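Local coordinates for protein putative decarboxylase involved in desferrioxamine biosynthesis (Erwinia amylovora, PDB 5O5C) that probably decarboxylates lysine with the help of pyridoxal 5'-phosphate, supplying the desferrioxamine siderophore pathway as a group II, fold type I decarboxylase, at residues R458-R463 against V502-E507; E452-I457 against Q478-T483; Q416-H421 against Q435-V440. All blocks are in the same frame, centred on the assembly; numbering follows the deposited sequence.

Followed from the N terminus, the chain leaves the end of helix 397-420, makes strand 424-426 and returns along strand 434-439; contact 3 closes this short excursion. Contact 2 then joins helix 448-464 to strand 477-483, which lies beside strand 434-439 in the four-stranded antiparallel sheet. Contact 1 brings the later part of the same helix against helix 491-510, so contacts 1 and 2 cross along the chain, while contact 3 is complete before either begins. Leu480 N lies 2.6 Å from Phe437 O, a probable hydrogen bond between contacts 2 and 3. Together the three contacts tie three helices to one small sheet, away from the cofactor.

Contact 1: R458-R463 against V502-E507; sequences RKAVFR and VHYGRE
An apolar helix-helix contact joins Ala460 and Val461, near the end of helix 448-464, to the ring of Tyr504 on helix 491-510, the last helix of the chain. It is small, burying 132 Å² in all, and no hydrogen bond spans it. The nearest CA atoms, those of Ala460 and Tyr504, are 6.7 Å apart, a spacing that the small alanine side chain permits. Ala460 CB lies over one face of the tyrosine ring, 3.8 Å from the ring centroid of Tyr504 and 19° off the normal, which meets the geometry of a CH-pi contact. It is offset toward the rim and touches Tyr504 CG at 3.6 Å. On the opposite face sits His503 ND1 of the same helix. Val461 approaches the ring obliquely: its CG2, anti to the carbonyl carbon, reaches Tyr504 CD2 at 3.7 Å. Tyr504 CG is likewise anti to its carbonyl carbon (chi1 -67°), which carries the ring across to the other helix. Around this pair, Arg463 forms a salt bridge with Glu66, and Phe462 packs on Asp136 of the second subunit. Paired helices laid on a small antiparallel sheet are characteristic of the C-terminal domain of fold type I pyridoxal phosphate enzymes.

Contact 2: E452-I457 against Q478-T483; sequences EINTNI and QYLKFT
Asn454 and Ile457 of helix 448-464 meet Leu480 of strand 477-483 in a helix-on-sheet contact of the small C-terminal alpha/beta domain. The axes of the two short segments approach to 7.5 Å and run at 31° to each other, roughly in the same sense, and 249 Å² is buried between them. Along the helix, Asn454 is the first residue to touch. Asn454 CA and Gln478 CA, the closest such pair, are 6.5 Å apart. Asn454 CB lies 4.2 Å from Gln478 O. With CG anti to the carbonyl carbon (chi1 -76°), the Asn454 amide turns in toward the sheet, where OD1 passes 3.8 Å from Leu480 CG. The amide's polar atoms are satisfied outside the two segments: ND2 bonds to Thr450 O one turn back, and OD1 accepts from Tyr439 N on the neighbouring strand. These two bonds would fix the rotation of the buried amide and tie the helix to strand 434-439, with OD1 beside the Leu480 branch.

One turn after Asn454, Ile457 presents CG2, and its side chain crosses that of Leu480 at about a right angle. Leu480 thus spans a turn of helix with its two methyl branches: CD1 is 4.1 Å from Ile457 CG2, while CD2 packs against the helix backbone, 3.4 Å from Asn454 O.

Contact 3: Q416-H421 against Q435-V440; sequences QLLNAH and QIFRYV
The side chains of Leu418, on helix 397-420, and Phe437, on strand 434-439, cross at about a right angle, with the branched end of the leucine over one face of the ring. This is a helix-on-sheet contact of the C-terminal alpha/beta domain; its three touching residues are all buried, with 150 Å² covered and no hydrogen bond between the segments. The CA atoms of Leu418 and Phe437 are the nearest across it, at 7.9 Å. Both leucine methyls use the ring. CD2 stands over its middle, 4.1 Å from the Phe437 centroid and only 7° off the normal, which supports a CH-pi contact. CD1 lies nearer the rim on that face. Phe437 CG is placed between its own backbone N and carbonyl carbon (chi1 64°), a position that turns the ring toward the helix.

Gln435, two residues earlier on the strand, runs past Leu418 in the opposite direction, with Gln435 CB 4.1 Å from Leu418 CD1; the detailed fit at Gln435 CG is doubtful. The polar end of Gln435 is held elsewhere, NE2 donating to His428 O. Leu418 also packs on Ile498 of helix 491-510 and on Val426, and the Phe437 ring meets Phe482 edge-to-face, placing both residues within the layer between sheet and helices. At the rim, Leu418 CD1 approaches Phe437 CD1 to 3.7 Å.

Contact 1: R458-R463 against V502-E507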
loop_
_atom_site.group_PDB
_atom_site.type_symbol
_atom_site.label_atom_id
_atom_site.label_comp_id
_atom_site.label_asym_id
_atom_site.label_seq_id
_atom_site.Cartn_x
_atom_site.Cartn_y
_atom_site.Cartn_z
ATOM N N ARG B 458 -19.025 -14.781 -21.066
ATOM C CA ARG B 458 -18.283 -14.580 -19.791
ATOM C C ARG B 458 -19.201 -14.495 -18.569
ATOM O O ARG B 458 -18.909 -15.064 -17.477
ATOM C CB ARG B 458 -17.409 -13.351 -19.926
ATOM C CG ARG B 458 -16.943 -12.692 -18.638
ATOM C CD ARG B 458 -16.055 -11.536 -19.068
ATOM N NE ARG B 458 -15.659 -10.603 -18.010
ATOM C CZ ARG B 458 -14.875 -10.908 -16.992
ATOM N NH1 ARG B 458 -14.489 -12.149 -16.834
ATOM N NH2 ARG B 458 -14.507 -9.994 -16.109
ATOM N N LYS B 459 -20.311 -13.776 -18.737
ATOM C CA LYS B 459 -21.282 -13.627 -17.649
ATOM C C LYS B 459 -21.870 -15.002 -17.323
ATOM O O LYS B 459 -21.911 -15.405 -16.178
ATOM C CB LYS B 459 -22.331 -12.539 -17.991
ATOM C CG LYS B 459 -21.796 -11.126 -17.722
ATOM C CD LYS B 459 -22.898 -10.097 -17.463
ATOM C CE LYS B 459 -23.664 -9.733 -18.730
ATOM N NZ LYS B 459 -24.120 -8.312 -18.718
ATOM N N ALA B 460 -22.209 -15.795 -18.338
ATOM C CA ALA B 460 -22.720 -17.128 -18.039
ATOM C C ALA B 460 -21.634 -17.946 -17.328
ATOM O O ALA B 460 -21.895 -18.536 -16.284
ATOM C CB ALA B 460 -23.181 -17.815 -19.301
ATOM N N VAL B 461 -20.409 -17.957 -17.849
ATOM C CA VAL B 461 -19.366 -18.812 -17.251
ATOM C C VAL B 461 -19.226 -18.445 -15.767
ATOM O O VAL B 461 -19.176 -19.329 -14.901
ATOM C CB VAL B 461 -18.007 -18.688 -17.987
ATOM C CG1 VAL B 461 -16.886 -19.347 -17.186
ATOM C CG2 VAL B 461 -18.074 -19.337 -19.348
ATOM N N PHE B 462 -19.239 -17.137 -15.488
ATOM C CA PHE B 462 -19.164 -16.625 -14.131
ATOM C C PHE B 462 -20.319 -17.073 -13.251
ATOM O O PHE B 462 -20.076 -17.626 -12.219
ATOM C CB PHE B 462 -19.046 -15.100 -14.113
ATOM C CG PHE B 462 -18.388 -14.542 -12.882
ATOM C CD1 PHE B 462 -17.222 -15.116 -12.356
ATOM C CD2 PHE B 462 -18.887 -13.378 -12.285
ATOM C CE1 PHE B 462 -16.575 -14.564 -11.252
ATOM C CE2 PHE B 462 -18.256 -12.841 -11.150
ATOM C CZ PHE B 462 -17.101 -13.442 -10.644
ATOM N N ARG B 463 -21.547 -16.933 -13.736
ATOM C CA ARG B 463 -22.761 -17.328 -13.013
ATOM C C ARG B 463 -22.762 -18.842 -12.711
ATOM O O ARG B 463 -23.065 -19.255 -11.594
ATOM C CB ARG B 463 -23.986 -16.902 -13.834
ATOM C CG ARG B 463 -25.352 -17.153 -13.231
ATOM C CD ARG B 463 -25.500 -16.351 -11.956
ATOM N NE ARG B 463 -26.842 -16.373 -11.413
ATOM C CZ ARG B 463 -27.160 -16.069 -10.152
ATOM N NH1 ARG B 463 -26.241 -15.706 -9.261
ATOM N NH2 ARG B 463 -28.425 -16.104 -9.789
ATOM N N VAL B 502 -17.737 -22.546 -25.369
ATOM C CA VAL B 502 -18.521 -22.901 -26.574
ATOM C C VAL B 502 -19.940 -23.419 -26.242
ATOM O O VAL B 502 -20.859 -23.151 -26.993
ATOM C CB VAL B 502 -17.772 -23.848 -27.565
ATOM C CG1 VAL B 502 -16.426 -23.292 -27.988
ATOM C CG2 VAL B 502 -17.594 -25.225 -26.990
ATOM N N HIS B 503 -20.147 -24.107 -25.115
ATOM C CA HIS B 503 -21.502 -24.423 -24.671
ATOM C C HIS B 503 -22.339 -23.139 -24.535
ATOM O O HIS B 503 -23.328 -22.959 -25.227
ATOM C CB HIS B 503 -21.510 -25.249 -23.360
ATOM C CG HIS B 503 -22.890 -25.552 -22.857
ATOM N ND1 HIS B 503 -23.315 -25.213 -21.591
ATOM C CD2 HIS B 503 -23.957 -26.106 -23.471
ATOM C CE1 HIS B 503 -24.578 -25.571 -21.441
ATOM N NE2 HIS B 503 -24.997 -26.093 -22.575
ATOM N N TYR B 504 -21.880 -22.193 -23.720
ATOM C CA TYR B 504 -22.652 -20.948 -23.520
ATOM C C TYR B 504 -22.787 -20.094 -24.808
ATOM O O TYR B 504 -23.787 -19.412 -24.988
ATOM C CB TYR B 504 -22.104 -20.132 -22.352
ATOM C CG TYR B 504 -22.302 -20.828 -21.036
ATOM C CD1 TYR B 504 -23.571 -21.200 -20.603
ATOM C CD2 TYR B 504 -21.228 -21.125 -20.221
ATOM C CE1 TYR B 504 -23.763 -21.824 -19.396
ATOM C CE2 TYR B 504 -21.414 -21.758 -19.006
ATOM C CZ TYR B 504 -22.671 -22.106 -18.597
ATOM O OH TYR B 504 -22.818 -22.757 -17.390
ATOM N N GLY B 505 -21.787 -20.155 -25.679
ATOM C CA GLY B 505 -21.824 -19.479 -26.948
ATOM C C GLY B 505 -22.885 -20.098 -27.829
ATOM O O GLY B 505 -23.796 -19.395 -28.310
ATOM N N ARG B 506 -22.813 -21.420 -28.007
ATOM C CA ARG B 506 -23.865 -22.086 -28.764
ATOM C C ARG B 506 -25.254 -21.869 -28.120
ATOM O O ARG B 506 -26.222 -21.745 -28.823
ATOM C CB ARG B 506 -23.570 -23.566 -28.956
ATOM C CG ARG B 506 -22.265 -23.812 -29.670
ATOM C CD ARG B 506 -21.798 -25.235 -29.510
ATOM N NE ARG B 506 -20.641 -25.466 -30.365
ATOM C CZ ARG B 506 -19.884 -26.556 -30.341
ATOM N NH1 ARG B 506 -20.189 -27.583 -29.561
ATOM N NH2 ARG B 506 -18.855 -26.655 -31.154
ATOM N N GLU B 507 -25.344 -21.864 -26.803
ATOM C CA GLU B 507 -26.564 -21.480 -26.103
ATOM C C GLU B 507 -27.095 -20.065 -26.460
ATOM O O GLU B 507 -28.293 -19.862 -26.572
ATOM C CB GLU B 507 -26.353 -21.564 -24.611
ATOM C CG GLU B 507 -27.434 -20.856 -23.804
ATOM C CD GLU B 507 -27.541 -21.321 -22.372
ATOM O OE1 GLU B 507 -27.020 -22.394 -22.026
ATOM O OE2 GLU B 507 -28.168 -20.585 -21.596
#

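Contact 2: E452-I457 against Q478-T483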
loop_
_atom_site.group_PDB
_atom_site.type_symbol
_atom_site.label_atom_id
_atom_site.label_comp_id
_atom_site.label_asym_id
_atom_site.label_seq_id
_atom_site.Cartn_x
_atom_site.Cartn_y
_atom_site.Cartn_z
ATOM N N GLU B 452 -22.137 -8.865 -28.043
ATOM C CA GLU B 452 -23.133 -9.348 -27.121
ATOM C C GLU B 452 -22.884 -10.810 -26.793
ATOM O O GLU B 452 -22.892 -11.210 -25.637
ATOM C CB GLU B 452 -24.526 -9.159 -27.689
ATOM C CG GLU B 452 -24.985 -7.699 -27.657
ATOM C CD GLU B 452 -26.142 -7.415 -28.607
ATOM O OE1 GLU B 452 -27.191 -8.091 -28.473
ATOM O OE2 GLU B 452 -26.004 -6.517 -29.477
ATOM N N ILE B 453 -22.612 -11.605 -27.819
ATOM C CA ILE B 453 -22.549 -13.019 -27.610
ATOM C C ILE B 453 -21.331 -13.315 -26.695
ATOM O O ILE B 453 -21.461 -14.088 -25.801
ATOM C CB ILE B 453 -22.608 -13.816 -28.959
ATOM C CG1 ILE B 453 -23.297 -15.161 -28.737
ATOM C CG2 ILE B 453 -21.246 -13.993 -29.592
ATOM C CD1 ILE B 453 -23.142 -16.175 -29.862
ATOM N N ASN B 454 -20.187 -12.649 -26.865
ATOM C CA ASN B 454 -19.003 -12.975 -26.031
ATOM C C ASN B 454 -19.082 -12.416 -24.609
ATOM O O ASN B 454 -18.668 -13.093 -23.655
ATOM C CB ASN B 454 -17.727 -12.513 -26.724
ATOM C CG ASN B 454 -17.332 -13.423 -27.866
ATOM O OD1 ASN B 454 -16.665 -14.408 -27.658
ATOM N ND2 ASN B 454 -17.750 -13.093 -29.071
ATOM N N THR B 455 -19.610 -11.204 -24.468
ATOM C CA THR B 455 -19.899 -10.648 -23.146
ATOM C C THR B 455 -20.923 -11.476 -22.402
ATOM O O THR B 455 -20.793 -11.590 -21.205
ATOM C CB THR B 455 -20.337 -9.160 -23.141
ATOM O OG1 THR B 455 -20.543 -8.752 -21.787
ATOM C CG2 THR B 455 -21.638 -8.895 -23.901
ATOM N N ASN B 456 -21.917 -12.067 -23.085
ATOM C CA ASN B 456 -22.800 -13.000 -22.396
ATOM C C ASN B 456 -22.168 -14.332 -22.076
ATOM O O ASN B 456 -22.523 -14.895 -21.087
ATOM C CB ASN B 456 -24.129 -13.176 -23.113
ATOM C CG ASN B 456 -24.948 -11.897 -23.080
ATOM O OD1 ASN B 456 -25.201 -11.343 -22.013
ATOM N ND2 ASN B 456 -25.283 -11.384 -24.241
ATOM N N ILE B 457 -21.225 -14.825 -22.884
ATOM C CA ILE B 457 -20.528 -16.039 -22.514
ATOM C C ILE B 457 -19.787 -15.850 -21.201
ATOM O O ILE B 457 -19.867 -16.670 -20.312
ATOM C CB ILE B 457 -19.519 -16.492 -23.575
ATOM C CG1 ILE B 457 -20.241 -17.107 -24.796
ATOM C CG2 ILE B 457 -18.564 -17.486 -22.980
ATOM C CD1 ILE B 457 -19.345 -17.278 -25.976
ATOM N N GLN B 478 -15.483 -6.864 -28.247
ATOM C CA GLN B 478 -15.375 -7.632 -27.032
ATOM C C GLN B 478 -14.645 -8.917 -27.352
ATOM O O GLN B 478 -15.076 -9.675 -28.215
ATOM C CB GLN B 478 -16.733 -7.895 -26.377
ATOM C CG GLN B 478 -17.125 -6.859 -25.341
ATOM C CD GLN B 478 -16.107 -6.812 -24.233
ATOM O OE1 GLN B 478 -15.371 -5.850 -24.123
ATOM N NE2 GLN B 478 -15.987 -7.901 -23.477
ATOM N N TYR B 479 -13.496 -9.114 -26.698
ATOM C CA TYR B 479 -12.825 -10.406 -26.698
ATOM C C TYR B 479 -12.917 -11.059 -25.316
ATOM O O TYR B 479 -13.277 -10.406 -24.323
ATOM C CB TYR B 479 -11.386 -10.262 -27.224
ATOM C CG TYR B 479 -11.338 -10.021 -28.736
ATOM C CD1 TYR B 479 -11.486 -8.750 -29.282
ATOM C CD2 TYR B 479 -11.168 -11.068 -29.601
ATOM C CE1 TYR B 479 -11.446 -8.538 -30.656
ATOM C CE2 TYR B 479 -11.121 -10.875 -30.965
ATOM C CZ TYR B 479 -11.267 -9.628 -31.487
ATOM O OH TYR B 479 -11.235 -9.518 -32.820
ATOM N N LEU B 480 -12.641 -12.362 -25.275
ATOM C CA LEU B 480 -12.531 -13.130 -24.022
ATOM C C LEU B 480 -11.061 -13.313 -23.746
ATOM O O LEU B 480 -10.233 -13.166 -24.641
ATOM C CB LEU B 480 -13.167 -14.509 -24.152
ATOM C CG LEU B 480 -14.681 -14.573 -24.377
ATOM C CD1 LEU B 480 -15.094 -16.036 -24.522
ATOM C CD2 LEU B 480 -15.419 -13.900 -23.235
ATOM N N LYS B 481 -10.724 -13.600 -22.500
ATOM C CA LYS B 481 -9.334 -13.670 -22.151
ATOM C C LYS B 481 -9.124 -14.815 -21.214
ATOM O O LYS B 481 -9.912 -15.019 -20.284
ATOM C CB LYS B 481 -8.856 -12.389 -21.503
ATOM C CG LYS B 481 -7.466 -12.519 -20.885
ATOM C CD LYS B 481 -7.258 -11.693 -19.636
ATOM C CE LYS B 481 -6.721 -10.348 -19.931
ATOM N NZ LYS B 481 -6.576 -9.601 -18.679
ATOM N N PHE B 482 -8.029 -15.526 -21.440
ATOM C CA PHE B 482 -7.533 -16.538 -20.499
ATOM C C PHE B 482 -6.183 -16.043 -19.971
ATOM O O PHE B 482 -5.302 -15.797 -20.763
ATOM C CB PHE B 482 -7.204 -17.829 -21.251
ATOM C CG PHE B 482 -8.246 -18.894 -21.246
ATOM C CD1 PHE B 482 -9.551 -18.695 -20.827
ATOM C CD2 PHE B 482 -7.913 -20.109 -21.805
ATOM C CE1 PHE B 482 -10.471 -19.712 -20.884
ATOM C CE2 PHE B 482 -8.836 -21.136 -21.891
ATOM C CZ PHE B 482 -10.125 -20.934 -21.423
ATOM N N THR B 483 -5.991 -15.920 -18.667
ATOM C CA THR B 483 -4.625 -15.777 -18.140
ATOM C C THR B 483 -4.271 -16.945 -17.208
ATOM O O THR B 483 -4.962 -17.280 -16.305
ATOM C CB THR B 483 -4.279 -14.388 -17.536
ATOM O OG1 THR B 483 -3.278 -14.507 -16.509
ATOM C CG2 THR B 483 -5.390 -13.819 -16.971
#

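Contact 3: Q416-H421 against Q435-V440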
loop_
_atom_site.group_PDB
_atom_site.type_symbol
_atom_site.label_atom_id
_atom_site.label_comp_id
_atom_site.label_asym_id
_atom_site.label_seq_id
_atom_site.Cartn_x
_atom_site.Cartn_y
_atom_site.Cartn_z
ATOM N N GLN B 416 -2.722 -23.715 -28.811
ATOM C CA GLN B 416 -2.963 -24.814 -29.716
ATOM C C GLN B 416 -4.415 -25.253 -29.672
ATOM O O GLN B 416 -5.045 -25.302 -30.721
ATOM C CB GLN B 416 -2.007 -25.989 -29.482
ATOM C CG GLN B 416 -0.591 -25.677 -29.908
ATOM C CD GLN B 416 0.369 -26.845 -29.710
ATOM O OE1 GLN B 416 0.289 -27.587 -28.725
ATOM N NE2 GLN B 416 1.290 -27.011 -30.662
ATOM N N LEU B 417 -4.968 -25.495 -28.492
ATOM C CA LEU B 417 -6.365 -25.987 -28.370
ATOM C C LEU B 417 -7.435 -25.003 -28.814
ATOM O O LEU B 417 -8.496 -25.426 -29.285
ATOM C CB LEU B 417 -6.703 -26.328 -26.936
ATOM C CG LEU B 417 -5.951 -27.395 -26.196
ATOM C CD1 LEU B 417 -6.283 -27.278 -24.714
ATOM C CD2 LEU B 417 -6.293 -28.755 -26.769
ATOM N N LEU B 418 -7.186 -23.712 -28.577
ATOM C CA LEU B 418 -8.073 -22.639 -28.988
ATOM C C LEU B 418 -8.091 -22.495 -30.515
ATOM O O LEU B 418 -9.182 -22.377 -31.107
ATOM C CB LEU B 418 -7.681 -21.293 -28.339
ATOM C CG LEU B 418 -7.881 -21.196 -26.808
ATOM C CD1 LEU B 418 -7.298 -19.915 -26.299
ATOM C CD2 LEU B 418 -9.315 -21.282 -26.367
ATOM N N ASN B 419 -6.901 -22.512 -31.125
ATOM C CA ASN B 419 -6.740 -22.325 -32.565
ATOM C C ASN B 419 -7.353 -23.501 -33.313
ATOM O O ASN B 419 -8.152 -23.319 -34.202
ATOM C CB ASN B 419 -5.251 -22.152 -32.927
ATOM C CG ASN B 419 -5.044 -21.594 -34.319
ATOM O OD1 ASN B 419 -5.758 -20.672 -34.758
ATOM N ND2 ASN B 419 -4.058 -22.134 -35.023
ATOM N N ALA B 420 -6.984 -24.710 -32.907
ATOM C CA ALA B 420 -7.645 -25.934 -33.340
ATOM C C ALA B 420 -9.190 -25.817 -33.466
ATOM O O ALA B 420 -9.781 -26.359 -34.405
ATOM C CB ALA B 420 -7.262 -27.065 -32.393
ATOM N N HIS B 421 -9.843 -25.100 -32.550
ATOM C CA HIS B 421 -11.305 -24.984 -32.594
ATOM C C HIS B 421 -11.837 -24.029 -33.697
ATOM O O HIS B 421 -11.498 -22.866 -33.665
ATOM C CB HIS B 421 -11.841 -24.590 -31.215
ATOM C CG HIS B 421 -13.239 -25.033 -30.978
ATOM N ND1 HIS B 421 -14.288 -24.586 -31.746
ATOM C CD2 HIS B 421 -13.778 -25.857 -30.049
ATOM C CE1 HIS B 421 -15.410 -25.136 -31.323
ATOM N NE2 HIS B 421 -15.131 -25.909 -30.294
ATOM N N GLN B 435 -3.967 -15.427 -23.263
ATOM C CA GLN B 435 -4.496 -15.682 -24.601
ATOM C C GLN B 435 -5.793 -14.884 -24.808
ATOM O O GLN B 435 -6.725 -15.053 -24.055
ATOM C CB GLN B 435 -4.728 -17.194 -24.749
ATOM C CG GLN B 435 -5.128 -17.671 -26.138
ATOM C CD GLN B 435 -4.123 -17.394 -27.245
ATOM O OE1 GLN B 435 -3.027 -17.854 -27.169
ATOM N NE2 GLN B 435 -4.522 -16.653 -28.283
ATOM N N ILE B 436 -5.832 -14.002 -25.816
ATOM C CA ILE B 436 -6.994 -13.242 -26.167
ATOM C C ILE B 436 -7.691 -13.912 -27.363
ATOM O O ILE B 436 -7.089 -14.121 -28.420
ATOM C CB ILE B 436 -6.642 -11.754 -26.489
ATOM C CG1 ILE B 436 -6.019 -11.050 -25.277
ATOM C CG2 ILE B 436 -7.885 -10.980 -26.905
ATOM C CD1 ILE B 436 -6.820 -11.159 -23.995
ATOM N N PHE B 437 -8.967 -14.232 -27.184
ATOM C CA PHE B 437 -9.712 -14.935 -28.182
ATOM C C PHE B 437 -11.186 -14.574 -28.093
ATOM O O PHE B 437 -11.605 -13.936 -27.121
ATOM C CB PHE B 437 -9.520 -16.445 -27.984
ATOM C CG PHE B 437 -10.050 -16.977 -26.682
ATOM C CD1 PHE B 437 -9.288 -16.910 -25.509
ATOM C CD2 PHE B 437 -11.301 -17.607 -26.633
ATOM C CE1 PHE B 437 -9.778 -17.428 -24.320
ATOM C CE2 PHE B 437 -11.799 -18.116 -25.443
ATOM C CZ PHE B 437 -11.041 -18.021 -24.277
ATOM N N ARG B 438 -11.959 -14.967 -29.106
ATOM C CA ARG B 438 -13.410 -14.859 -29.029
ATOM C C ARG B 438 -14.153 -15.954 -29.767
ATOM O O ARG B 438 -13.636 -16.602 -30.666
ATOM C CB ARG B 438 -13.932 -13.503 -29.468
ATOM C CG ARG B 438 -13.709 -13.155 -30.913
ATOM C CD ARG B 438 -14.398 -11.855 -31.313
ATOM N NE ARG B 438 -14.274 -11.679 -32.743
ATOM C CZ ARG B 438 -14.600 -10.604 -33.448
ATOM N NH1 ARG B 438 -15.102 -9.521 -32.882
ATOM N NH2 ARG B 438 -14.404 -10.634 -34.765
ATOM N N TYR B 439 -15.397 -16.111 -29.361
ATOM C CA TYR B 439 -16.284 -17.013 -29.989
ATOM C C TYR B 439 -16.934 -16.326 -31.191
ATOM O O TYR B 439 -17.652 -15.367 -31.055
ATOM C CB TYR B 439 -17.302 -17.506 -28.976
ATOM C CG TYR B 439 -18.253 -18.528 -29.533
ATOM C CD1 TYR B 439 -17.832 -19.830 -29.795
ATOM C CD2 TYR B 439 -19.574 -18.185 -29.812
ATOM C CE1 TYR B 439 -18.696 -20.762 -30.331
ATOM C CE2 TYR B 439 -20.447 -19.101 -30.343
ATOM C CZ TYR B 439 -19.998 -20.400 -30.592
ATOM O OH TYR B 439 -20.874 -21.317 -31.103
ATOM N N VAL B 440 -16.718 -16.897 -32.361
ATOM C CA VAL B 440 -17.301 -16.407 -33.612
ATOM C C VAL B 440 -18.147 -17.560 -34.132
ATOM O O VAL B 440 -17.619 -18.539 -34.570
ATOM C CB VAL B 440 -16.166 -15.938 -34.567
ATOM C CG1 VAL B 440 -16.710 -15.337 -35.865
ATOM C CG2 VAL B 440 -15.334 -14.873 -33.887
#